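Local coordinates for outer membrane associated protein (Francisella tularensis subsp. tularensis, PDB 6U83), which carries an OmpA-like domain, here holding D-alanine in a pocket that in relatives grips peptidoglycan, and as a whole may act as an outer-membrane porin, at residues S92-G106 with K137-L149. Residues are numbered along the deposited sequence; the frame is centred on the assembly and turned at random.
Sequences SSVTVKGYASQGQTG and KIITKGFGYNDTL. With DAL (D-alanine), chain D.
Tyr99 and Phe143 hold their rings almost parallel (9°) but displaced, so that they hardly overlap. The centroids are 5.0 Å apart. Tyr99 CZ sits 3.7 Å from Phe143 CD2, and the hydroxyl of Tyr99 hangs over a face of the phenylalanine. The Phe143 edge meets the aliphatic part of Lys97, whose CB is 3.5 Å from CE2; with CG beside the backbone N and the rest extended, the lysine runs past the ring and carries its ammonium beyond it. Asp147 CB and the carbonyl of Asn146 border the edge of Tyr99, while Arg161 makes a cation-pi contact with that ring.

Farther along, the flat amide of Gln102 stacks on Tyr145, the planes 6° apart. Gln102 CG stands 3.7 Å from the ring centroid, almost on the normal, a CH-pi contact: CG lies anti to the backbone N (chi1 180°) and the straight chain beyond crosses the face. NE2 is also weakly bonded to the carbonyls of Gln104 and Gly106.

Leading up to these pairs, parallel strands 94-98 and 138-142 form a beta-alpha-beta unit through helix 110-130, with strand 161-172 on the other side of 94-98. Beta-branched Val96 and Ile138 suit extended backbone and pack on that helix. Past the last bridge, Gly98 with Gly142, Ala100 N bonds Gly144 O from above the carbonyl plane (3.0 Å); Gly144 has a positive phi, which glycine adopts readily. Next door, Ser101 N donates to D-alanine OXT (3.0 Å), and the ligand's amino group lies unusually close to Ser101 O. Backbone pairing thus leads into the ligand site, where Ser101's main chain appears to serve both ends of the amino acid, and Arg120 probably helps neutralise its carboxylate.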
ATOM      1  N   SER A  92      -6.767  10.441  -9.514  1.00107.08           N
ATOM      2  CA  SER A  92      -8.050  10.872  -8.968  1.00110.25           C
ATOM      3  C   SER A  92      -8.262  10.374  -7.541  1.00101.77           C
ATOM      4  O   SER A  92      -8.468  11.172  -6.619  1.00101.59           O
ATOM      5  CB  SER A  92      -9.173  10.389  -9.888  1.00117.32           C
ATOM      6  OG  SER A  92      -8.843   9.111 -10.419  1.00118.22           O
ATOM      7  N   SER A  93      -8.242   9.054  -7.345  1.00 93.91           N
ATOM      8  CA  SER A  93      -8.591   8.467  -6.059  1.00 93.38           C
ATOM      9  C   SER A  93      -7.766   7.214  -5.808  1.00 79.87           C
ATOM     10  O   SER A  93      -7.306   6.556  -6.747  1.00 80.55           O
ATOM     11  CB  SER A  93     -10.085   8.114  -5.983  1.00100.88           C
ATOM     12  OG  SER A  93     -10.298   6.743  -6.275  1.00101.65           O
ATOM     13  N   VAL A  94      -7.600   6.882  -4.526  1.00 70.40           N
ATOM     14  CA  VAL A  94      -6.827   5.724  -4.088  1.00 78.75           C
ATOM     15  C   VAL A  94      -7.631   4.962  -3.052  1.00 71.30           C
ATOM     16  O   VAL A  94      -8.112   5.551  -2.079  1.00 74.08           O
ATOM     17  CB  VAL A  94      -5.471   6.121  -3.476  1.00 79.19           C
ATOM     18  CG1 VAL A  94      -4.660   4.876  -3.179  1.00 76.89           C
ATOM     19  CG2 VAL A  94      -4.721   7.034  -4.394  1.00 93.04           C
ATOM     20  N   THR A  95      -7.730   3.654  -3.223  1.00 67.19           N
ATOM     21  CA  THR A  95      -8.361   2.797  -2.235  1.00 63.07           C
ATOM     22  C   THR A  95      -7.294   2.199  -1.338  1.00 74.82           C
ATOM     23  O   THR A  95      -6.371   1.536  -1.821  1.00 79.36           O
ATOM     24  CB  THR A  95      -9.166   1.700  -2.917  1.00 65.20           C
ATOM     25  OG1 THR A  95     -10.195   2.317  -3.696  1.00 82.13           O
ATOM     26  CG2 THR A  95      -9.790   0.791  -1.871  1.00 64.09           C
ATOM     27  N   VAL A  96      -7.428   2.426  -0.036  1.00 81.83           N
ATOM     28  CA  VAL A  96      -6.467   1.976   0.961  1.00 67.21           C
ATOM     29  C   VAL A  96      -7.095   0.809   1.716  1.00 68.48           C
ATOM     30  O   VAL A  96      -8.087   0.986   2.437  1.00 65.92           O
ATOM     31  CB  VAL A  96      -6.084   3.117   1.908  1.00 69.23           C
ATOM     32  CG1 VAL A  96      -5.156   2.613   2.967  1.00 77.94           C
ATOM     33  CG2 VAL A  96      -5.435   4.239   1.123  1.00 61.90           C
ATOM     34  N   LYS A  97      -6.519  -0.385   1.568  1.00 61.96           N
ATOM     35  CA  LYS A  97      -7.089  -1.619   2.106  1.00 60.75           C
ATOM     36  C   LYS A  97      -6.245  -2.121   3.273  1.00 61.42           C
ATOM     37  O   LYS A  97      -5.040  -2.339   3.122  1.00 60.80           O
ATOM     38  CB  LYS A  97      -7.170  -2.688   1.019  1.00 60.24           C
ATOM     39  CG  LYS A  97      -7.984  -2.267  -0.185  1.00 69.00           C
ATOM     40  CD  LYS A  97      -7.859  -3.302  -1.272  1.00 73.03           C
ATOM     41  CE  LYS A  97      -8.795  -2.992  -2.413  1.00 97.64           C
ATOM     42  NZ  LYS A  97      -8.702  -4.014  -3.497  1.00105.12           N
ATOM     43  N   GLY A  98      -6.889  -2.346   4.413  1.00 57.63           N
ATOM     44  CA  GLY A  98      -6.229  -2.828   5.606  1.00 50.18           C
ATOM     45  C   GLY A  98      -6.499  -4.304   5.853  1.00 54.72           C
ATOM     46  O   GLY A  98      -7.584  -4.800   5.580  1.00 61.53           O
ATOM     47  N   TYR A  99      -5.505  -4.999   6.401  1.00 56.86           N
ATOM     48  CA  TYR A  99      -5.632  -6.427   6.646  1.00 53.33           C
ATOM     49  C   TYR A  99      -5.069  -6.765   8.021  1.00 56.72           C
ATOM     50  O   TYR A  99      -4.379  -5.957   8.663  1.00 54.82           O
ATOM     51  CB  TYR A  99      -4.912  -7.253   5.569  1.00 48.86           C
ATOM     52  CG  TYR A  99      -5.438  -7.037   4.176  1.00 49.21           C
ATOM     53  CD1 TYR A  99      -6.355  -7.922   3.620  1.00 54.99           C
ATOM     54  CD2 TYR A  99      -5.027  -5.941   3.409  1.00 56.07           C
ATOM     55  CE1 TYR A  99      -6.853  -7.725   2.337  1.00 62.22           C
ATOM     56  CE2 TYR A  99      -5.526  -5.735   2.107  1.00 60.35           C
ATOM     57  CZ  TYR A  99      -6.438  -6.636   1.589  1.00 62.81           C
ATOM     58  OH  TYR A  99      -6.944  -6.469   0.325  1.00 74.48           O
ATOM     59  N   ALA A 100      -5.359  -7.990   8.456  1.00 52.59           N
ATOM     60  CA  ALA A 100      -4.870  -8.486   9.731  1.00 55.69           C
ATOM     61  C   ALA A 100      -4.414  -9.933   9.565  1.00 59.14           C
ATOM     62  O   ALA A 100      -4.725 -10.601   8.576  1.00 60.19           O
ATOM     63  CB  ALA A 100      -5.949  -8.348  10.832  1.00 53.89           C
ATOM     64  N   SER A 101      -3.635 -10.402  10.527  1.00 53.97           N
ATOM     65  CA  SER A 101      -3.343 -11.823  10.587  1.00 54.93           C
ATOM     66  C   SER A 101      -4.395 -12.507  11.452  1.00 64.29           C
ATOM     67  O   SER A 101      -5.021 -11.889  12.313  1.00 61.13           O
ATOM     68  CB  SER A 101      -1.946 -12.064  11.159  1.00 63.56           C
ATOM     69  OG  SER A 101      -1.845 -11.571  12.490  1.00 54.27           O
ATOM     70  N   GLN A 102      -4.607 -13.790  11.211  1.00 70.25           N
ATOM     71  CA  GLN A 102      -5.491 -14.569  12.075  1.00 65.57           C
ATOM     72  C   GLN A 102      -4.615 -15.250  13.110  1.00 65.56           C
ATOM     73  O   GLN A 102      -3.950 -16.245  12.815  1.00 69.33           O
ATOM     74  CB  GLN A 102      -6.310 -15.592  11.302  1.00 65.72           C
ATOM     75  CG  GLN A 102      -7.201 -16.381  12.245  1.00 65.54           C
ATOM     76  CD  GLN A 102      -8.012 -17.448  11.554  1.00 71.14           C
ATOM     77  OE1 GLN A 102      -7.775 -17.763  10.392  1.00 74.77           O
ATOM     78  NE2 GLN A 102      -8.976 -18.019  12.270  1.00 69.30           N
ATOM     79  N   GLY A 103      -4.612 -14.714  14.332  1.00 64.10           N
ATOM     80  CA  GLY A 103      -3.722 -15.240  15.351  1.00 67.20           C
ATOM     81  C   GLY A 103      -4.223 -16.495  16.027  1.00 75.29           C
ATOM     82  O   GLY A 103      -3.426 -17.255  16.583  1.00 84.34           O
ATOM     83  N   GLN A 104      -5.531 -16.733  16.010  1.00 80.14           N
ATOM     84  CA  GLN A 104      -6.110 -17.836  16.761  1.00 88.82           C
ATOM     85  C   GLN A 104      -7.062 -18.621  15.874  1.00 90.32           C
ATOM     86  O   GLN A 104      -7.709 -18.071  14.975  1.00 86.29           O
ATOM     87  CB  GLN A 104      -6.814 -17.336  18.050  1.00 84.34           C
ATOM     88  CG  GLN A 104      -5.828 -16.657  19.012  1.00100.43           C
ATOM     89  CD  GLN A 104      -6.359 -16.478  20.417  1.00109.71           C
ATOM     90  OE1 GLN A 104      -5.706 -15.857  21.265  1.00110.61           O
ATOM     91  NE2 GLN A 104      -7.541 -17.028  20.677  1.00109.58           N
ATOM     92  N   THR A 105      -7.150 -19.917  16.163  1.00 95.84           N
ATOM     93  CA  THR A 105      -7.702 -20.900  15.245  1.00 96.16           C
ATOM     94  C   THR A 105      -9.204 -20.773  15.014  1.00 95.28           C
ATOM     95  O   THR A 105      -9.710 -21.411  14.084  1.00110.96           O
ATOM     96  CB  THR A 105      -7.373 -22.300  15.757  1.00111.25           C
ATOM     97  OG1 THR A 105      -8.171 -23.256  15.055  1.00123.94           O
ATOM     98  CG2 THR A 105      -7.648 -22.410  17.260  1.00115.32           C
ATOM     99  N   GLY A 106      -9.932 -19.986  15.800  1.00 80.86           N
ATOM    100  CA  GLY A 106     -11.364 -19.905  15.559  1.00 83.10           C
ATOM    101  C   GLY A 106     -11.879 -18.624  14.923  1.00 83.87           C
ATOM    102  O   GLY A 106     -11.247 -18.069  14.018  1.00 83.05           O
ATOM    103  N   LYS A 137      -9.879  12.379  -2.043  1.00102.19           N
ATOM    104  CA  LYS A 137      -9.249  11.438  -2.951  1.00 95.28           C
ATOM    105  C   LYS A 137      -8.974  10.084  -2.310  1.00 93.35           C
ATOM    106  O   LYS A 137      -8.277   9.274  -2.932  1.00 94.66           O
ATOM    107  CB  LYS A 137      -7.936  12.020  -3.488  1.00 90.68           C
ATOM    108  CG  LYS A 137      -8.082  13.362  -4.189  1.00 92.63           C
ATOM    109  CD  LYS A 137      -6.795  13.758  -4.901  1.00 94.17           C
ATOM    110  CE  LYS A 137      -6.879  15.184  -5.422  1.00104.18           C
ATOM    111  NZ  LYS A 137      -8.198  15.482  -6.086  1.00113.34           N
ATOM    112  N   ILE A 138      -9.482   9.801  -1.106  1.00 86.04           N
ATOM    113  CA  ILE A 138      -9.025   8.639  -0.345  1.00 88.85           C
ATOM    114  C   ILE A 138     -10.212   7.826   0.141  1.00 83.24           C
ATOM    115  O   ILE A 138     -11.116   8.361   0.790  1.00 91.47           O
ATOM    116  CB  ILE A 138      -8.136   9.035   0.849  1.00 88.60           C
ATOM    117  CG1 ILE A 138      -6.891   9.778   0.371  1.00 80.50           C
ATOM    118  CG2 ILE A 138      -7.696   7.798   1.605  1.00 90.75           C
ATOM    119  CD1 ILE A 138      -6.081  10.359   1.501  1.00 76.12           C
ATOM    120  N   ILE A 139     -10.186   6.529  -0.151  1.00 79.26           N
ATOM    121  CA  ILE A 139     -11.209   5.581   0.270  1.00 79.55           C
ATOM    122  C   ILE A 139     -10.529   4.483   1.067  1.00 80.19           C
ATOM    123  O   ILE A 139      -9.522   3.921   0.618  1.00 75.36           O
ATOM    124  CB  ILE A 139     -11.954   4.975  -0.930  1.00 78.40           C
ATOM    125  CG1 ILE A 139     -12.565   6.076  -1.797  1.00 90.44           C
ATOM    126  CG2 ILE A 139     -12.998   3.985  -0.441  1.00 72.75           C
ATOM    127  CD1 ILE A 139     -11.732   6.425  -3.014  1.00103.35           C
ATOM    128  N   THR A 140     -11.094   4.153   2.230  1.00 76.76           N
ATOM    129  CA  THR A 140     -10.528   3.144   3.109  1.00 65.93           C
ATOM    130  C   THR A 140     -11.489   1.969   3.257  1.00 71.16           C
ATOM    131  O   THR A 140     -12.711   2.149   3.338  1.00 72.59           O
ATOM    132  CB  THR A 140     -10.180   3.732   4.483  1.00 68.03           C
ATOM    133  OG1 THR A 140     -11.369   4.123   5.175  1.00 77.99           O
ATOM    134  CG2 THR A 140      -9.292   4.952   4.322  1.00 69.48           C
ATOM    135  N   LYS A 141     -10.907   0.769   3.265  1.00 72.69           N
ATOM    136  CA  LYS A 141     -11.582  -0.509   3.430  1.00 65.29           C
ATOM    137  C   LYS A 141     -10.765  -1.372   4.377  1.00 68.68           C
ATOM    138  O   LYS A 141      -9.533  -1.411   4.283  1.00 74.51           O
ATOM    139  CB  LYS A 141     -11.714  -1.257   2.107  1.00 72.95           C
ATOM    140  CG  LYS A 141     -12.785  -0.785   1.143  1.00 80.84           C
ATOM    141  CD  LYS A 141     -12.789  -1.712  -0.074  1.00 88.94           C
ATOM    142  CE  LYS A 141     -14.140  -1.759  -0.799  1.00104.05           C
ATOM    143  NZ  LYS A 141     -14.136  -2.778  -1.911  1.00103.97           N
ATOM    144  N   GLY A 142     -11.445  -2.060   5.284  1.00 65.94           N
ATOM    145  CA  GLY A 142     -10.834  -3.075   6.131  1.00 68.68           C
ATOM    146  C   GLY A 142     -11.301  -4.448   5.698  1.00 67.81           C
ATOM    147  O   GLY A 142     -12.412  -4.603   5.201  1.00 72.76           O
ATOM    148  N   PHE A 143     -10.442  -5.449   5.861  1.00 64.67           N
ATOM    149  CA  PHE A 143     -10.799  -6.804   5.470  1.00 59.97           C
ATOM    150  C   PHE A 143     -10.593  -7.814   6.585  1.00 62.15           C
ATOM    151  O   PHE A 143     -10.901  -8.997   6.394  1.00 72.05           O
ATOM    152  CB  PHE A 143      -9.990  -7.239   4.237  1.00 67.85           C
ATOM    153  CG  PHE A 143     -10.371  -6.506   2.973  1.00 73.95           C
ATOM    154  CD1 PHE A 143     -11.369  -6.995   2.154  1.00 82.30           C
ATOM    155  CD2 PHE A 143      -9.734  -5.330   2.611  1.00 71.18           C
ATOM    156  CE1 PHE A 143     -11.734  -6.322   1.003  1.00 85.65           C
ATOM    157  CE2 PHE A 143     -10.081  -4.658   1.462  1.00 63.46           C
ATOM    158  CZ  PHE A 143     -11.085  -5.151   0.657  1.00 81.78           C
ATOM    159  N   GLY A 144     -10.084  -7.387   7.736  1.00 54.14           N
ATOM    160  CA  GLY A 144      -9.797  -8.356   8.765  1.00 55.35           C
ATOM    161  C   GLY A 144      -8.762  -9.352   8.286  1.00 62.38           C
ATOM    162  O   GLY A 144      -7.938  -9.079   7.395  1.00 57.54           O
ATOM    163  N   TYR A 145      -8.831 -10.553   8.856  1.00 58.88           N
ATOM    164  CA  TYR A 145      -7.948 -11.623   8.424  1.00 68.20           C
ATOM    165  C   TYR A 145      -8.522 -12.428   7.264  1.00 71.88           C
ATOM    166  O   TYR A 145      -8.295 -13.642   7.179  1.00 78.85           O
ATOM    167  CB  TYR A 145      -7.575 -12.517   9.609  1.00 70.21           C
ATOM    168  CG  TYR A 145      -8.686 -13.155  10.432  1.00 65.68           C
ATOM    169  CD1 TYR A 145      -9.545 -14.098   9.878  1.00 61.81           C
ATOM    170  CD2 TYR A 145      -8.815 -12.878  11.797  1.00 62.12           C
ATOM    171  CE1 TYR A 145     -10.521 -14.711  10.648  1.00 63.27           C
ATOM    172  CE2 TYR A 145      -9.796 -13.491  12.574  1.00 55.07           C
ATOM    173  CZ  TYR A 145     -10.635 -14.408  11.992  1.00 62.49           C
ATOM    174  OH  TYR A 145     -11.601 -15.031  12.739  1.00 72.14           O
ATOM    175  N   ASN A 146      -9.261 -11.789   6.363  1.00 73.53           N
ATOM    176  CA  ASN A 146      -9.572 -12.399   5.082  1.00 72.45           C
ATOM    177  C   ASN A 146      -8.548 -11.923   4.053  1.00 73.97           C
ATOM    178  O   ASN A 146      -7.772 -10.999   4.302  1.00 81.50           O
ATOM    179  CB  ASN A 146     -10.990 -12.052   4.634  1.00 71.78           C
ATOM    180  CG  ASN A 146     -12.055 -12.491   5.638  1.00 90.12           C
ATOM    181  OD1 ASN A 146     -12.277 -13.687   5.852  1.00101.74           O
ATOM    182  ND2 ASN A 146     -12.730 -11.517   6.246  1.00 82.66           N
ATOM    183  N   ASP A 147      -8.545 -12.563   2.886  1.00 72.45           N
ATOM    184  CA  ASP A 147      -7.562 -12.244   1.847  1.00 75.91           C
ATOM    185  C   ASP A 147      -6.139 -12.263   2.405  1.00 72.82           C
ATOM    186  O   ASP A 147      -5.323 -11.394   2.091  1.00 71.96           O
ATOM    187  CB  ASP A 147      -7.842 -10.880   1.203  1.00 86.81           C
ATOM    188  CG  ASP A 147      -9.159 -10.828   0.439  1.00 99.85           C
ATOM    189  OD1 ASP A 147      -9.854 -11.866   0.349  1.00106.12           O
ATOM    190  OD2 ASP A 147      -9.497  -9.730  -0.064  1.00 94.60           O
ATOM    191  N   THR A 148      -5.841 -13.226   3.279  1.00 72.92           N
ATOM    192  CA  THR A 148      -4.462 -13.333   3.729  1.00 75.06           C
ATOM    193  C   THR A 148      -3.578 -13.709   2.551  1.00 74.68           C
ATOM    194  O   THR A 148      -4.034 -14.269   1.553  1.00 70.34           O
ATOM    195  CB  THR A 148      -4.301 -14.359   4.856  1.00 75.84           C
ATOM    196  OG1 THR A 148      -4.594 -15.675   4.372  1.00 83.16           O
ATOM    197  CG2 THR A 148      -5.197 -14.015   6.026  1.00 75.93           C
ATOM    198  N   LEU A 149      -2.296 -13.385   2.670  1.00 80.82           N
ATOM    199  CA  LEU A 149      -1.390 -13.552   1.542  1.00 77.25           C
ATOM    200  C   LEU A 149      -1.221 -15.023   1.175  1.00 75.12           C
ATOM    201  O   LEU A 149      -1.199 -15.909   2.035  1.00 78.58           O
ATOM    202  CB  LEU A 149      -0.041 -12.913   1.858  1.00 76.31           C
ATOM    203  CG  LEU A 149      -0.089 -11.383   1.898  1.00 76.65           C
ATOM    204  CD1 LEU A 149       1.225 -10.827   2.402  1.00 82.26           C
ATOM    205  CD2 LEU A 149      -0.397 -10.824   0.512  1.00 70.63           C
TER
HETATM  206  N   DAL D 403      -4.241 -10.497  14.239  1.00 51.20           N
HETATM  207  CA  DAL D 403      -3.211  -9.627  14.786  1.00 51.52           C
HETATM  208  CB  DAL D 403      -3.638  -9.091  16.163  1.00 54.50           C
HETATM  209  C   DAL D 403      -2.853  -8.476  13.848  1.00 59.08           C
HETATM  210  O   DAL D 403      -2.099  -7.590  14.261  1.00 66.34           O
HETATM  211  OXT DAL D 403      -3.292  -8.399  12.686  1.00 60.09           O